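Protein Ta0487 (PDB 3KBQ) is of unknown function but belongs to the CinA family, this part being a domain that probably binds molybdopterin. Local coordinates at residues R41-M46 / R57-V62. Residues are numbered along the deposited sequence; the frame is centred on the assembly and turned at random.
Sequences RGFVVM and RVALEV
Arg41 and Phe43 pack against Val58, Ala59 and Val62 in a buried, largely apolar strand-to-helix contact within the beta-alpha-beta crossover formed by strand 38-45, helix 49-62 and strand 65-69, with parallel strand 5-11 between the two strands. Strand 38-45 also pairs antiparallel with the second subunit, continuing the sheet. The two segments run nearly antiparallel (175°), their axes 9.6 Å apart. Phe43 holds CG anti to its carbonyl carbon (chi1 -57°), and its ring reaches the helix. Its CE2 lies 3.7 Å from Ala59 CB. Its CZ is 3.8 Å from Val58 CG1; both methyls approach obliquely. Arg41, extended from CG to NE, runs across Val58 and Val62. Val62 CG1 sits over the centre of one guanidinium face, 3.7 Å above its plane, while Val58 CG1 meets the edge at NH1, 3.4 Å away. Replacing Phe43 by an alanine is likely to leave a gap beside Val58 CG1 and Ala59 CB and cost Trp54 of the second subunit a partner. No hydrogen bond joins 41-46 to 57-62; their direct contact is van der Waals packing. The guanidinium lies on valine methyls while NE forms a salt bridge with Glu51 of the second subunit and Trp54 there adds a cation-pi contact, probably helping tie the chains together.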
loop_
_atom_site.group_PDB
_atom_site.type_symbol
_atom_site.label_atom_id
_atom_site.label_comp_id
_atom_site.label_asym_id
_atom_site.label_seq_id
_atom_site.Cartn_x
_atom_site.Cartn_y
_atom_site.Cartn_z
ATOM N N ARG B 41 2.968 6.457 4.996
ATOM C CA ARG B 41 3.112 5.318 4.075
ATOM C C ARG B 41 1.870 4.480 4.164
ATOM O O ARG B 41 1.246 4.405 5.254
ATOM C CB ARG B 41 4.314 4.433 4.444
ATOM C CG ARG B 41 5.666 5.110 4.223
ATOM C CD ARG B 41 6.766 4.129 4.507
ATOM N NE ARG B 41 8.042 4.802 4.422
ATOM C CZ ARG B 41 9.199 4.232 4.752
ATOM N NH1 ARG B 41 9.217 2.956 5.148
ATOM N NH2 ARG B 41 10.329 4.931 4.657
ATOM N N GLY B 42 1.538 3.815 3.047
ATOM C CA GLY B 42 0.421 2.844 2.970
ATOM C C GLY B 42 1.045 1.514 2.558
ATOM O O GLY B 42 2.024 1.476 1.769
ATOM N N PHE B 43 0.566 0.424 3.141
ATOM C CA PHE B 43 1.095 -0.907 2.835
ATOM C C PHE B 43 -0.088 -1.781 2.466
ATOM O O PHE B 43 -1.151 -1.708 3.106
ATOM C CB PHE B 43 1.752 -1.520 4.076
ATOM C CG PHE B 43 2.838 -0.689 4.657
ATOM C CD1 PHE B 43 4.141 -0.916 4.296
ATOM C CD2 PHE B 43 2.532 0.333 5.594
ATOM C CE1 PHE B 43 5.185 -0.123 4.857
ATOM C CE2 PHE B 43 3.509 1.100 6.150
ATOM C CZ PHE B 43 4.871 0.882 5.782
ATOM N N VAL B 44 0.078 -2.585 1.438
ATOM C CA VAL B 44 -0.913 -3.606 1.122
ATOM C C VAL B 44 -0.169 -4.919 1.109
ATOM O O VAL B 44 0.830 -5.099 0.404
ATOM C CB VAL B 44 -1.626 -3.365 -0.220
ATOM C CG1 VAL B 44 -2.790 -4.363 -0.367
ATOM C CG2 VAL B 44 -2.145 -1.898 -0.301
ATOM N N VAL B 45 -0.679 -5.856 1.891
ATOM C CA VAL B 45 -0.036 -7.129 1.998
ATOM C C VAL B 45 -1.037 -8.287 1.894
ATOM O O VAL B 45 -2.226 -8.120 2.114
ATOM C CB VAL B 45 0.769 -7.267 3.303
ATOM C CG1 VAL B 45 1.977 -6.254 3.307
ATOM C CG2 VAL B 45 -0.160 -7.164 4.568
ATOM N N MET B 46 -0.499 -9.457 1.582
ATOM C CA MET B 46 -1.268 -10.708 1.474
ATOM C C MET B 46 -1.669 -11.216 2.841
ATOM O O MET B 46 -1.063 -10.838 3.879
ATOM C CB MET B 46 -0.376 -11.806 0.816
ATOM C CG MET B 46 -0.091 -11.547 -0.712
ATOM S SD MET B 46 0.946 -12.839 -1.556
ATOM C CE MET B 46 2.301 -12.791 -0.523
ATOM N N ARG B 57 5.815 -3.827 11.371
ATOM C CA ARG B 57 7.127 -3.369 11.823
ATOM C C ARG B 57 7.641 -2.108 11.102
ATOM O O ARG B 57 8.076 -1.136 11.728
ATOM C CB ARG B 57 8.169 -4.493 11.679
ATOM C CG ARG B 57 7.921 -5.710 12.602
ATOM C CD ARG B 57 7.608 -5.246 14.023
ATOM N NE ARG B 57 8.706 -4.470 14.607
ATOM C CZ ARG B 57 9.554 -4.969 15.492
ATOM N NH1 ARG B 57 9.426 -6.242 15.849
ATOM N NH2 ARG B 57 10.528 -4.204 16.025
ATOM N N VAL B 58 7.608 -2.140 9.785
ATOM C CA VAL B 58 7.911 -0.923 9.037
ATOM C C VAL B 58 6.986 0.263 9.394
ATOM O O VAL B 58 7.498 1.366 9.639
ATOM C CB VAL B 58 7.968 -1.169 7.538
ATOM C CG1 VAL B 58 8.442 0.066 6.840
ATOM C CG2 VAL B 58 9.029 -2.280 7.296
ATOM N N ALA B 59 5.672 0.026 9.441
ATOM C CA ALA B 59 4.762 1.091 9.790
ATOM C C ALA B 59 5.160 1.717 11.126
ATOM O O ALA B 59 5.183 2.967 11.274
ATOM C CB ALA B 59 3.255 0.581 9.783
ATOM N N LEU B 60 5.544 0.868 12.075
ATOM C CA LEU B 60 5.854 1.340 13.432
ATOM C C LEU B 60 7.183 2.090 13.455
ATOM O O LEU B 60 7.370 3.044 14.247
ATOM C CB LEU B 60 5.874 0.166 14.411
ATOM C CG LEU B 60 4.533 -0.377 14.908
ATOM C CD1 LEU B 60 4.723 -1.784 15.627
ATOM C CD2 LEU B 60 3.836 0.617 15.896
ATOM N N GLU B 61 8.089 1.711 12.555
ATOM C CA GLU B 61 9.373 2.400 12.444
ATOM C C GLU B 61 9.156 3.867 11.986
ATOM O O GLU B 61 9.883 4.741 12.370
ATOM C CB GLU B 61 10.210 1.654 11.417
ATOM C CG GLU B 61 11.485 2.291 11.028
ATOM C CD GLU B 61 12.253 1.408 9.997
ATOM O OE1 GLU B 61 11.891 0.213 9.766
ATOM O OE2 GLU B 61 13.219 1.938 9.403
ATOM N N VAL B 62 8.161 4.139 11.161
ATOM C CA VAL B 62 8.029 5.496 10.581
ATOM C C VAL B 62 6.844 6.325 11.128
ATOM O O VAL B 62 6.662 7.508 10.764
ATOM C CB VAL B 62 7.932 5.392 9.027
ATOM C CG1 VAL B 62 9.149 4.663 8.478
ATOM C CG2 VAL B 62 6.568 4.661 8.553
#